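Local coordinates for 2-dehydropantoate 2-reductase (Geobacter metallireducens, PDB 3HN2), which probably catalyses the NADPH-dependent reduction of 2-dehydropantoate (ketopantoate) to (R)-pantoate, a step in pantothenate biosynthesis, at residues Lys45-Asn50 with Glu137-Gly142; Tyr17-Gln22 with Phe53-Val58; Asp27-Leu32 with Lys59-Pro64; Gly123-Leu128 with Arg145-Glu150. One frame throughout, in Å; residues are numbered along the deposited sequence.

All four contacts lie in the Rossmann-type N-terminal region, which probably binds NADP. Contacts 3 and 4 belong to the same eight-stranded sheet, contact 3 at its 60-61 edge and contact 4 near its other end; their centres are about 22 Å apart. Contact 1 pairs two strands of a separate three-stranded sheet. Contact 2 sets the third strand of that sheet, 53-55, against helix 14-23. Contacts 1 and 2 touch directly, with V46 CG2 3.8 Å from A19 CB. Contact 2 meets contact 3 through F30 and contact 4 through Y17. Helix 14-23 begins at the end of a GxGxxG-like sequence, consistent with an NADP-binding site.

Contact 1 of 4, residues Lys45-Asn50 with Glu137-Gly142; sequences KVFSIN and EVHHLG
K45, V46 and F47 pair in parallel with E137, V138 and H139, in two strands of a small three-stranded sheet beside the main sheet. The K45 carbonyl takes the V138 N-H. F47 N then gives to V138 O at 2.8 Å, and H140 N gives to F47 O at 2.7 Å. All three bonds are close to straight. On one face F47 and H139 stand side by side. F47 CD1 lies above the H139 ring toward its rim, 3.6 Å from H139 CE1. E137 comes to the edge of the F47 ring, with E137 CD 3.6 Å from F47 CE1 and the carboxylate turned 80° to the ring. V46 and V138 point to the other face, against helix 14-23, where H140 stacks with Y16 and bonds through NE2 to A143 O. H140 ND1 accepts a weak bond from S48 OG at 3.3 Å. With chi1 at 42°, I49 CG1 passes the H140 ring, and I49 CD1 ends 3.7 Å from G142 CA. An alanine here would lose those carbons and is likely to leave a gap beside H140 and G142. N50 OD1 bonds to N205 of the second subunit. Beyond the pairing, L141 and G142 both face C129, a classic beta bulge leading into strand 142-150 of the main Rossmann-type sheet.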
loop_
_atom_site.group_PDB
_atom_site.type_symbol
_atom_site.label_atom_id
_atom_site.label_comp_id
_atom_site.label_asym_id
_atom_site.label_seq_id
_atom_site.Cartn_x
_atom_site.Cartn_y
_atom_site.Cartn_z
ATOM N N LYS A 45 20.734 7.136 15.625
ATOM C CA LYS A 45 19.757 6.116 15.983
ATOM C C LYS A 45 18.771 5.929 14.841
ATOM O O LYS A 45 18.178 6.896 14.362
ATOM C CB LYS A 45 18.995 6.515 17.251
ATOM C CG LYS A 45 19.867 6.835 18.454
ATOM C CD LYS A 45 19.069 6.697 19.740
ATOM C CE LYS A 45 19.978 6.605 20.952
ATOM N NZ LYS A 45 19.236 6.161 22.163
ATOM N N VAL A 46 18.601 4.685 14.401
ATOM C CA VAL A 46 17.615 4.372 13.372
ATOM C C VAL A 46 16.430 3.657 14.001
ATOM O O VAL A 46 16.575 2.586 14.588
ATOM C CB VAL A 46 18.209 3.519 12.220
ATOM C CG1 VAL A 46 17.131 3.127 11.215
ATOM C CG2 VAL A 46 19.310 4.279 11.515
ATOM N N PHE A 47 15.262 4.274 13.888
ATOM C CA PHE A 47 14.023 3.660 14.332
ATOM C C PHE A 47 13.284 3.142 13.108
ATOM O O PHE A 47 13.042 3.884 12.161
ATOM C CB PHE A 47 13.173 4.656 15.126
ATOM C CG PHE A 47 13.903 5.281 16.283
ATOM C CD1 PHE A 47 14.400 6.576 16.190
ATOM C CD2 PHE A 47 14.110 4.569 17.461
ATOM C CE1 PHE A 47 15.086 7.155 17.256
ATOM C CE2 PHE A 47 14.792 5.140 18.533
ATOM C CZ PHE A 47 15.280 6.435 18.429
ATOM N N SER A 48 12.961 1.853 13.122
ATOM C CA SER A 48 12.279 1.223 11.999
ATOM C C SER A 48 11.030 0.480 12.438
ATOM O O SER A 48 10.822 0.221 13.624
ATOM C CB SER A 48 13.214 0.247 11.278
ATOM O OG SER A 48 14.206 0.930 10.541
ATOM N N ILE A 49 10.203 0.140 11.458
ATOM C CA ILE A 49 9.116 -0.803 11.654
ATOM C C ILE A 49 9.695 -2.220 11.715
ATOM O O ILE A 49 9.087 -3.130 12.285
ATOM C CB ILE A 49 8.078 -0.696 10.525
ATOM C CG1 ILE A 49 8.776 -0.555 9.165
ATOM C CG2 ILE A 49 7.154 0.492 10.775
ATOM C CD1 ILE A 49 7.976 -1.082 8.003
ATOM N N ASN A 50 10.881 -2.384 11.129
ATOM C CA ASN A 50 11.608 -3.646 11.114
ATOM C C ASN A 50 12.596 -3.763 12.278
ATOM O O ASN A 50 13.677 -4.337 12.126
ATOM C CB ASN A 50 12.358 -3.798 9.785
ATOM C CG ASN A 50 11.440 -3.742 8.579
ATOM O OD1 ASN A 50 10.240 -3.997 8.677
ATOM N ND2 ASN A 50 12.010 -3.413 7.424
ATOM N N GLU A 137 18.615 11.246 14.254
ATOM C CA GLU A 137 17.561 10.245 14.408
ATOM C C GLU A 137 16.799 10.053 13.099
ATOM O O GLU A 137 16.173 10.984 12.583
ATOM C CB GLU A 137 16.607 10.607 15.552
ATOM C CG GLU A 137 17.178 10.355 16.948
ATOM C CD GLU A 137 16.161 10.535 18.067
ATOM O OE1 GLU A 137 14.976 10.817 17.782
ATOM O OE2 GLU A 137 16.553 10.386 19.245
ATOM N N VAL A 138 16.877 8.836 12.567
ATOM C CA VAL A 138 16.214 8.472 11.318
ATOM C C VAL A 138 15.021 7.577 11.628
ATOM O O VAL A 138 15.157 6.590 12.351
ATOM C CB VAL A 138 17.172 7.704 10.377
ATOM C CG1 VAL A 138 16.638 7.697 8.950
ATOM C CG2 VAL A 138 18.568 8.300 10.422
ATOM N N HIS A 139 13.857 7.923 11.084
ATOM C CA HIS A 139 12.653 7.105 11.252
ATOM C C HIS A 139 12.248 6.478 9.921
ATOM O O HIS A 139 12.086 7.182 8.926
ATOM C CB HIS A 139 11.493 7.923 11.835
ATOM C CG HIS A 139 11.701 8.351 13.255
ATOM N ND1 HIS A 139 12.714 9.201 13.640
ATOM C CD2 HIS A 139 11.008 8.061 14.383
ATOM C CE1 HIS A 139 12.647 9.405 14.942
ATOM N NE2 HIS A 139 11.619 8.726 15.417
ATOM N N HIS A 140 12.104 5.155 9.913
ATOM C CA HIS A 140 11.713 4.402 8.722
ATOM C C HIS A 140 10.333 3.794 8.931
ATOM O O HIS A 140 10.167 2.861 9.719
ATOM C CB HIS A 140 12.759 3.326 8.409
ATOM C CG HIS A 140 12.269 2.228 7.512
ATOM N ND1 HIS A 140 12.209 0.912 7.916
ATOM C CD2 HIS A 140 11.816 2.251 6.235
ATOM C CE1 HIS A 140 11.747 0.170 6.925
ATOM N NE2 HIS A 140 11.499 0.959 5.895
ATOM N N LEU A 141 9.349 4.332 8.216
ATOM C CA LEU A 141 7.943 3.989 8.445
ATOM C C LEU A 141 7.419 2.888 7.524
ATOM O O LEU A 141 6.373 2.293 7.799
ATOM C CB LEU A 141 7.054 5.238 8.337
ATOM C CG LEU A 141 7.466 6.517 9.078
ATOM C CD1 LEU A 141 6.452 7.626 8.814
ATOM C CD2 LEU A 141 7.649 6.290 10.583
ATOM N N GLY A 142 8.143 2.626 6.438
ATOM C CA GLY A 142 7.744 1.607 5.470
ATOM C C GLY A 142 8.624 1.523 4.238
ATOM O O GLY A 142 9.438 2.415 3.984
#

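Contact 2 of 4, residues Tyr17-Gln22 with Phe53-Val58; sequences YGALLQ and FTLPHV
Q22 overlaps L55, the two side chains coming from opposite directions. Q22 CG rests 3.7 Å from L55 CD1, and Q22 OE1 lies 3.5 Å from L55 CD2. Q22 CG is tucked in over its own backbone, flanked by N and C (chi1 87°), and from there the chain runs extended past L55 toward H57 and V58. Q22 OE1 also comes near H57 O, but both are acceptors and they do not bond. The amide therefore meets this segment mainly by van der Waals contact. A19 supplies the next contact. Its CB lies 3.9 Å from L55 CD1 and equally far from F53 CZ, so one methyl touches both strand residues. Helix 14-23 follows strand 5-8, and the glycine-rich sequence leading into it is consistent with a Rossmann-type GxGxxG motif. Strand 53-55 belongs to the small sheet beside it; the axes of 17-22 and 53-55 cross at 81° and approach to 9.9 Å. The F53 ring points an edge at the helix backbone: F53 CZ is 3.7 Å from A19 O, which lies near the ring plane. L20 crosses F53 at about a right angle, and its CD2 comes within 3.8 Å of F53 CE1. R23, just past the segment, makes a cation-pi contact with the same ring. The backbone of F53 is bonded to V46 of the neighbouring strand.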
loop_
_atom_site.group_PDB
_atom_site.type_symbol
_atom_site.label_atom_id
_atom_site.label_comp_id
_atom_site.label_asym_id
_atom_site.label_seq_id
_atom_site.Cartn_x
_atom_site.Cartn_y
_atom_site.Cartn_z
ATOM N N TYR A 17 19.885 4.579 4.325
ATOM C CA TYR A 17 20.598 3.627 3.480
ATOM C C TYR A 17 22.058 3.460 3.880
ATOM O O TYR A 17 22.580 2.348 3.863
ATOM C CB TYR A 17 20.471 3.995 2.000
ATOM C CG TYR A 17 19.094 3.736 1.432
ATOM C CD1 TYR A 17 18.413 2.547 1.705
ATOM C CD2 TYR A 17 18.475 4.673 0.612
ATOM C CE1 TYR A 17 17.144 2.309 1.183
ATOM C CE2 TYR A 17 17.212 4.445 0.084
ATOM C CZ TYR A 17 16.553 3.263 0.370
ATOM O OH TYR A 17 15.304 3.047 -0.160
ATOM N N GLY A 18 22.697 4.559 4.265
ATOM C CA GLY A 18 24.082 4.525 4.731
ATOM C C GLY A 18 24.251 3.772 6.037
ATOM O O GLY A 18 25.255 3.082 6.236
ATOM N N ALA A 19 23.265 3.907 6.923
ATOM C CA ALA A 19 23.262 3.201 8.203
ATOM C C ALA A 19 23.079 1.705 8.012
ATOM O O ALA A 19 23.683 0.916 8.733
ATOM C CB ALA A 19 22.188 3.747 9.118
ATOM N N LEU A 20 22.255 1.323 7.038
ATOM C CA LEU A 20 22.070 -0.083 6.701
ATOM C C LEU A 20 23.308 -0.644 6.002
ATOM O O LEU A 20 23.660 -1.812 6.196
ATOM C CB LEU A 20 20.826 -0.293 5.832
ATOM C CG LEU A 20 19.429 -0.042 6.416
ATOM C CD1 LEU A 20 18.389 -0.315 5.352
ATOM C CD2 LEU A 20 19.136 -0.869 7.664
ATOM N N LEU A 21 23.962 0.197 5.202
ATOM C CA LEU A 21 25.184 -0.198 4.501
ATOM C C LEU A 21 26.343 -0.532 5.441
ATOM O O LEU A 21 26.962 -1.584 5.288
ATOM C CB LEU A 21 25.596 0.846 3.460
ATOM C CG LEU A 21 24.867 0.786 2.111
ATOM C CD1 LEU A 21 24.961 2.124 1.393
ATOM C CD2 LEU A 21 25.370 -0.347 1.214
ATOM N N GLN A 22 26.620 0.323 6.427
ATOM C CA GLN A 22 27.692 0.017 7.385
ATOM C C GLN A 22 27.305 -1.032 8.433
ATOM O O GLN A 22 28.183 -1.696 8.985
ATOM C CB GLN A 22 28.279 1.278 8.039
ATOM C CG GLN A 22 27.570 1.781 9.283
ATOM C CD GLN A 22 28.403 2.786 10.065
ATOM O OE1 GLN A 22 28.733 2.557 11.225
ATOM N NE2 GLN A 22 28.749 3.901 9.429
ATOM N N PHE A 53 17.612 0.026 15.529
ATOM C CA PHE A 53 19.029 -0.201 15.823
ATOM C C PHE A 53 19.802 1.111 15.969
ATOM O O PHE A 53 19.361 2.160 15.503
ATOM C CB PHE A 53 19.688 -1.157 14.809
ATOM C CG PHE A 53 20.050 -0.522 13.490
ATOM C CD1 PHE A 53 19.101 -0.381 12.485
ATOM C CD2 PHE A 53 21.356 -0.103 13.238
ATOM C CE1 PHE A 53 19.442 0.190 11.257
ATOM C CE2 PHE A 53 21.698 0.473 12.021
ATOM C CZ PHE A 53 20.738 0.618 11.028
ATOM N N THR A 54 20.952 1.043 16.630
ATOM C CA THR A 54 21.742 2.232 16.929
ATOM C C THR A 54 23.211 2.013 16.579
ATOM O O THR A 54 23.816 1.023 16.993
ATOM C CB THR A 54 21.624 2.627 18.422
ATOM O OG1 THR A 54 21.852 1.475 19.241
ATOM C CG2 THR A 54 20.242 3.181 18.735
ATOM N N LEU A 55 23.775 2.930 15.800
ATOM C CA LEU A 55 25.205 2.911 15.514
ATOM C C LEU A 55 25.918 3.794 16.528
ATOM O O LEU A 55 25.725 5.014 16.522
ATOM C CB LEU A 55 25.497 3.403 14.095
ATOM C CG LEU A 55 25.061 2.545 12.907
ATOM C CD1 LEU A 55 25.136 3.369 11.638
ATOM C CD2 LEU A 55 25.899 1.277 12.781
ATOM N N PRO A 56 26.741 3.184 17.406
ATOM C CA PRO A 56 27.423 3.919 18.474
ATOM C C PRO A 56 28.447 4.898 17.908
ATOM O O PRO A 56 28.561 6.030 18.385
ATOM C CB PRO A 56 28.128 2.814 19.275
ATOM C CG PRO A 56 27.493 1.532 18.837
ATOM C CD PRO A 56 27.085 1.751 17.425
ATOM N N HIS A 57 29.169 4.450 16.885
ATOM C CA HIS A 57 30.150 5.262 16.192
ATOM C C HIS A 57 29.763 5.408 14.720
ATOM O O HIS A 57 29.349 4.441 14.074
ATOM C CB HIS A 57 31.545 4.639 16.336
ATOM C CG HIS A 57 32.553 5.172 15.365
ATOM N ND1 HIS A 57 33.161 4.379 14.415
ATOM C CD2 HIS A 57 33.045 6.420 15.184
ATOM C CE1 HIS A 57 33.992 5.115 13.698
ATOM N NE2 HIS A 57 33.938 6.358 14.142
ATOM N N VAL A 58 29.888 6.630 14.209
ATOM C CA VAL A 58 29.660 6.925 12.796
ATOM C C VAL A 58 30.840 7.736 12.248
ATOM O O VAL A 58 31.243 8.742 12.844
ATOM C CB VAL A 58 28.299 7.654 12.585
ATOM C CG1 VAL A 58 28.284 8.476 11.308
ATOM C CG2 VAL A 58 27.151 6.654 12.586
#

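Contact 3 of 4, residues Asp27-Leu32 with Lys59-Pro64; sequences DVHFLL and KGYRAP
Strand 60-61 forms one edge of the main Rossmann-type sheet, where G60 and Y61 run parallel to F30 and L31. F30 N gives to K59 O at 2.9 Å. Y61 N then gives to F30 O, and L32 N to Y61 O at 3.1 Å; these last two bonds are more bent at the hydrogen. On the other side of strand 28-31 lies strand 5-8, which bonds to the backbones of D27, H29 and L31. K59 lies along H29, both side chains pointing the same way. Its extended chain puts CD 3.6 Å from H29 CD2 and carries NZ on to D27. There K59 NZ forms a salt bridge with D27 OD1 at 3.2 Å, on the syn side of the carboxylate. D27 CG is anti to the backbone N (chi1 -160°), and the carboxylate crosses the lysine at an oblique angle. A methionine in place of K59 would probably leave the D27 carboxylate without its charged mate. Y61 flanks H29 too: Y61 CE1 lies at the edge of the imidazole ring, 3.8 Å from H29 CD2. H29 ND1 is bonded to I5 O, which probably limits the rotation of that ring. L31 CD1 reaches over the turn after the strand and sits 3.7 Å from R62 C. G60 has no side chain, and L32 CD2 closes onto its backbone, 3.7 Å from G60 CA.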
loop_
_atom_site.group_PDB
_atom_site.type_symbol
_atom_site.label_atom_id
_atom_site.label_comp_id
_atom_site.label_asym_id
_atom_site.label_seq_id
_atom_site.Cartn_x
_atom_site.Cartn_y
_atom_site.Cartn_z
ATOM N N ASP A 27 32.446 0.271 4.328
ATOM C CA ASP A 27 33.227 1.421 4.771
ATOM C C ASP A 27 32.509 2.713 4.387
ATOM O O ASP A 27 32.778 3.309 3.343
ATOM C CB ASP A 27 34.642 1.362 4.187
ATOM C CG ASP A 27 35.637 2.220 4.955
ATOM O OD1 ASP A 27 35.277 2.773 6.018
ATOM O OD2 ASP A 27 36.788 2.338 4.490
ATOM N N VAL A 28 31.595 3.133 5.256
ATOM C CA VAL A 28 30.686 4.237 4.971
ATOM C C VAL A 28 31.182 5.529 5.616
ATOM O O VAL A 28 31.542 5.550 6.794
ATOM C CB VAL A 28 29.231 3.890 5.411
ATOM C CG1 VAL A 28 28.284 5.036 5.151
ATOM C CG2 VAL A 28 28.737 2.666 4.664
ATOM N N HIS A 29 31.208 6.595 4.820
ATOM C CA HIS A 29 31.683 7.905 5.248
ATOM C C HIS A 29 30.581 8.928 5.019
ATOM O O HIS A 29 30.278 9.272 3.882
ATOM C CB HIS A 29 32.934 8.302 4.456
ATOM C CG HIS A 29 34.031 7.285 4.508
ATOM N ND1 HIS A 29 34.073 6.191 3.671
ATOM C CD2 HIS A 29 35.123 7.193 5.302
ATOM C CE1 HIS A 29 35.144 5.468 3.947
ATOM N NE2 HIS A 29 35.798 6.055 4.934
ATOM N N PHE A 30 29.976 9.403 6.101
ATOM C CA PHE A 30 28.891 10.370 6.004
ATOM C C PHE A 30 29.403 11.808 5.898
ATOM O O PHE A 30 30.286 12.222 6.655
ATOM C CB PHE A 30 27.972 10.257 7.219
ATOM C CG PHE A 30 27.121 9.021 7.239
ATOM C CD1 PHE A 30 25.856 9.026 6.667
ATOM C CD2 PHE A 30 27.571 7.860 7.856
ATOM C CE1 PHE A 30 25.056 7.887 6.698
ATOM C CE2 PHE A 30 26.776 6.719 7.899
ATOM C CZ PHE A 30 25.520 6.733 7.316
ATOM N N LEU A 31 28.844 12.566 4.956
ATOM C CA LEU A 31 29.072 14.006 4.897
ATOM C C LEU A 31 27.925 14.744 5.589
ATOM O O LEU A 31 26.869 14.975 4.997
ATOM C CB LEU A 31 29.252 14.488 3.448
ATOM C CG LEU A 31 29.729 15.933 3.211
ATOM C CD1 LEU A 31 31.043 16.226 3.925
ATOM C CD2 LEU A 31 29.855 16.244 1.722
ATOM N N LEU A 32 28.144 15.092 6.855
ATOM C CA LEU A 32 27.158 15.820 7.650
ATOM C C LEU A 32 27.367 17.327 7.558
ATOM O O LEU A 32 28.484 17.798 7.324
ATOM C CB LEU A 32 27.211 15.393 9.121
ATOM C CG LEU A 32 26.830 13.986 9.610
ATOM C CD1 LEU A 32 25.690 13.327 8.821
ATOM C CD2 LEU A 32 28.048 13.085 9.668
ATOM N N LYS A 59 31.411 7.268 11.138
ATOM C CA LYS A 59 32.461 8.001 10.430
ATOM C C LYS A 59 31.886 9.242 9.759
ATOM O O LYS A 59 31.380 9.175 8.638
ATOM C CB LYS A 59 33.128 7.117 9.375
ATOM C CG LYS A 59 34.374 6.394 9.834
ATOM C CD LYS A 59 35.075 5.771 8.643
ATOM C CE LYS A 59 36.378 5.112 9.042
ATOM N NZ LYS A 59 37.117 4.615 7.849
ATOM N N GLY A 60 31.969 10.371 10.455
ATOM C CA GLY A 60 31.426 11.630 9.961
ATOM C C GLY A 60 32.479 12.651 9.582
ATOM O O GLY A 60 33.588 12.649 10.119
ATOM N N TYR A 61 32.129 13.516 8.636
ATOM C CA TYR A 61 33.025 14.558 8.143
ATOM C C TYR A 61 32.219 15.820 7.852
ATOM O O TYR A 61 30.988 15.771 7.756
ATOM C CB TYR A 61 33.740 14.101 6.867
ATOM C CG TYR A 61 34.688 12.927 7.032
ATOM C CD1 TYR A 61 34.230 11.608 6.934
ATOM C CD2 TYR A 61 36.046 13.134 7.248
ATOM C CE1 TYR A 61 35.096 10.529 7.079
ATOM C CE2 TYR A 61 36.923 12.060 7.387
ATOM C CZ TYR A 61 36.441 10.763 7.301
ATOM O OH TYR A 61 37.304 9.705 7.438
ATOM N N ARG A 62 32.908 16.949 7.711
ATOM C CA ARG A 62 32.229 18.207 7.396
ATOM C C ARG A 62 32.662 18.800 6.058
ATOM O O ARG A 62 31.957 19.626 5.478
ATOM C CB ARG A 62 32.356 19.219 8.544
ATOM C CG ARG A 62 33.779 19.527 9.010
ATOM C CD ARG A 62 33.818 19.862 10.506
ATOM N NE ARG A 62 32.617 20.572 10.956
ATOM C CZ ARG A 62 32.394 20.969 12.206
ATOM N NH1 ARG A 62 31.266 21.602 12.508
ATOM N NH2 ARG A 62 33.291 20.736 13.156
ATOM N N ALA A 63 33.816 18.360 5.571
ATOM C CA ALA A 63 34.291 18.739 4.248
ATOM C C ALA A 63 34.561 17.478 3.439
ATOM O O ALA A 63 35.092 16.504 3.980
ATOM C CB ALA A 63 35.549 19.594 4.352
ATOM N N PRO A 64 34.169 17.478 2.147
ATOM C CA PRO A 64 34.447 16.337 1.259
ATOM C C PRO A 64 35.931 16.092 0.970
ATOM O O PRO A 64 36.310 14.955 0.680
ATOM C CB PRO A 64 33.706 16.696 -0.033
ATOM C CG PRO A 64 33.497 18.154 0.022
ATOM C CD PRO A 64 33.393 18.529 1.464
#

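Contact 4 of 4, residues Gly123-Leu128 with Arg145-Glu150; sequences GGVAFL and RIILGE
G149 N gives its hydrogen to G123 O at 2.7 Å, in an almost straight bond of 175°. The return bond, from G123 N to G149 O, is equally short but clearly bent. V125 and I147 repeat the exchange, with I147 N giving to V125 O at 2.8 Å. That donor stands 24° out of the carbonyl plane, whereas V125 N approaches I147 O within it. F127 N to R145 O completes the five backbone bonds. The two strands, 121-129 and 142-150, are antiparallel neighbours in the otherwise mostly parallel Rossmann-type sheet. The short strand 137-140, which belongs to the other sheet, lies between them in the chain. V125 and I147 lie side by side on one face, pointing the same way. With chi1 at 35°, V125 CG1 turns onto I147 and comes 3.7 Å from I147 CB. V125 and F127 also touch helix 179-200, whose W189 meets the F127 ring edge-to-face and whose K186 NZ bonds to A126 O. A126, I146 and L148 share the other face. A126 CB lies 4.0 Å from I146 CG1. Nearby, L148 CD2 and I146 CG2 lie close over the G124 backbone, with L148 CD2 4.0 Å from G124 CA. On this face Y17 of helix 14-23 touches A126 and I146, while F166 of helix 157-168 packs on I146 and L148.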
loop_
_atom_site.group_PDB
_atom_site.type_symbol
_atom_site.label_atom_id
_atom_site.label_comp_id
_atom_site.label_asym_id
_atom_site.label_seq_id
_atom_site.Cartn_x
_atom_site.Cartn_y
_atom_site.Cartn_z
ATOM N N GLY A 123 21.644 5.339 -11.730
ATOM C CA GLY A 123 20.393 5.859 -11.228
ATOM C C GLY A 123 19.683 4.838 -10.371
ATOM O O GLY A 123 19.527 3.674 -10.762
ATOM N N GLY A 124 19.267 5.277 -9.193
ATOM C CA GLY A 124 18.463 4.451 -8.308
ATOM C C GLY A 124 17.142 5.130 -8.015
ATOM O O GLY A 124 17.107 6.167 -7.351
ATOM N N VAL A 125 16.055 4.574 -8.542
ATOM C CA VAL A 125 14.719 5.009 -8.117
ATOM C C VAL A 125 14.385 4.256 -6.839
ATOM O O VAL A 125 14.239 3.032 -6.839
ATOM C CB VAL A 125 13.622 4.904 -9.235
ATOM C CG1 VAL A 125 13.850 3.728 -10.128
ATOM C CG2 VAL A 125 12.205 4.872 -8.647
ATOM N N ALA A 126 14.333 5.003 -5.740
ATOM C CA ALA A 126 14.050 4.455 -4.420
ATOM C C ALA A 126 12.635 4.811 -4.001
ATOM O O ALA A 126 12.137 5.885 -4.336
ATOM C CB ALA A 126 15.043 4.996 -3.414
ATOM N N PHE A 127 11.981 3.910 -3.280
ATOM C CA PHE A 127 10.663 4.207 -2.727
ATOM C C PHE A 127 10.651 3.946 -1.228
ATOM O O PHE A 127 10.704 2.799 -0.788
ATOM C CB PHE A 127 9.562 3.413 -3.433
ATOM C CG PHE A 127 8.201 4.039 -3.310
ATOM C CD1 PHE A 127 7.767 4.976 -4.248
ATOM C CD2 PHE A 127 7.354 3.706 -2.255
ATOM C CE1 PHE A 127 6.509 5.569 -4.140
ATOM C CE2 PHE A 127 6.099 4.293 -2.139
ATOM C CZ PHE A 127 5.674 5.225 -3.084
ATOM N N LEU A 128 10.566 5.028 -0.459
ATOM C CA LEU A 128 10.774 4.985 0.980
ATOM C C LEU A 128 9.803 5.917 1.693
ATOM O O LEU A 128 9.580 7.042 1.245
ATOM C CB LEU A 128 12.200 5.445 1.280
ATOM C CG LEU A 128 13.114 4.748 2.288
ATOM C CD1 LEU A 128 14.423 5.505 2.320
ATOM C CD2 LEU A 128 12.530 4.666 3.684
ATOM N N ARG A 145 12.540 -0.197 -0.891
ATOM C CA ARG A 145 13.038 -0.887 -2.080
ATOM C C ARG A 145 13.637 0.065 -3.120
ATOM O O ARG A 145 13.269 1.238 -3.181
ATOM C CB ARG A 145 11.949 -1.776 -2.692
ATOM C CG ARG A 145 10.767 -1.043 -3.279
ATOM C CD ARG A 145 9.864 -2.002 -4.036
ATOM N NE ARG A 145 8.919 -1.290 -4.892
ATOM C CZ ARG A 145 9.165 -0.931 -6.152
ATOM N NH1 ARG A 145 10.329 -1.216 -6.720
ATOM N NH2 ARG A 145 8.240 -0.284 -6.846
ATOM N N ILE A 146 14.591 -0.438 -3.904
ATOM C CA ILE A 146 15.323 0.377 -4.878
ATOM C C ILE A 146 15.392 -0.345 -6.229
ATOM O O ILE A 146 15.624 -1.554 -6.276
ATOM C CB ILE A 146 16.780 0.693 -4.388
ATOM C CG1 ILE A 146 16.790 1.382 -3.020
ATOM C CG2 ILE A 146 17.546 1.570 -5.401
ATOM C CD1 ILE A 146 18.191 1.646 -2.473
ATOM N N ILE A 147 15.189 0.390 -7.322
ATOM C CA ILE A 147 15.443 -0.138 -8.663
ATOM C C ILE A 147 16.692 0.550 -9.248
ATOM O O ILE A 147 16.729 1.777 -9.381
ATOM C CB ILE A 147 14.229 0.041 -9.610
ATOM C CG1 ILE A 147 12.914 -0.345 -8.916
ATOM C CG2 ILE A 147 14.413 -0.780 -10.891
ATOM C CD1 ILE A 147 11.674 0.028 -9.715
ATOM N N LEU A 148 17.703 -0.249 -9.595
ATOM C CA LEU A 148 19.009 0.265 -10.059
ATOM C C LEU A 148 19.188 0.210 -11.575
ATOM O O LEU A 148 19.090 -0.855 -12.185
ATOM C CB LEU A 148 20.161 -0.499 -9.394
ATOM C CG LEU A 148 20.414 -0.296 -7.898
ATOM C CD1 LEU A 148 21.604 -1.075 -7.428
ATOM C CD2 LEU A 148 20.558 1.178 -7.541
ATOM N N GLY A 149 19.450 1.365 -12.175
ATOM C CA GLY A 149 19.765 1.435 -13.600
ATOM C C GLY A 149 21.062 2.184 -13.878
ATOM O O GLY A 149 21.465 3.066 -13.122
ATOM N N GLU A 150 21.730 1.838 -14.965
ATOM C CA GLU A 150 22.881 2.633 -15.377
ATOM C C GLU A 150 22.456 3.671 -16.402
ATOM O O GLU A 150 21.673 3.372 -17.311
ATOM C CB GLU A 150 24.021 1.760 -15.898
ATOM C CG GLU A 150 23.627 0.699 -16.897
ATOM C CD GLU A 150 24.811 -0.102 -17.400
ATOM O OE1 GLU A 150 24.570 -1.056 -18.162
ATOM O OE2 GLU A 150 25.972 0.216 -17.046
#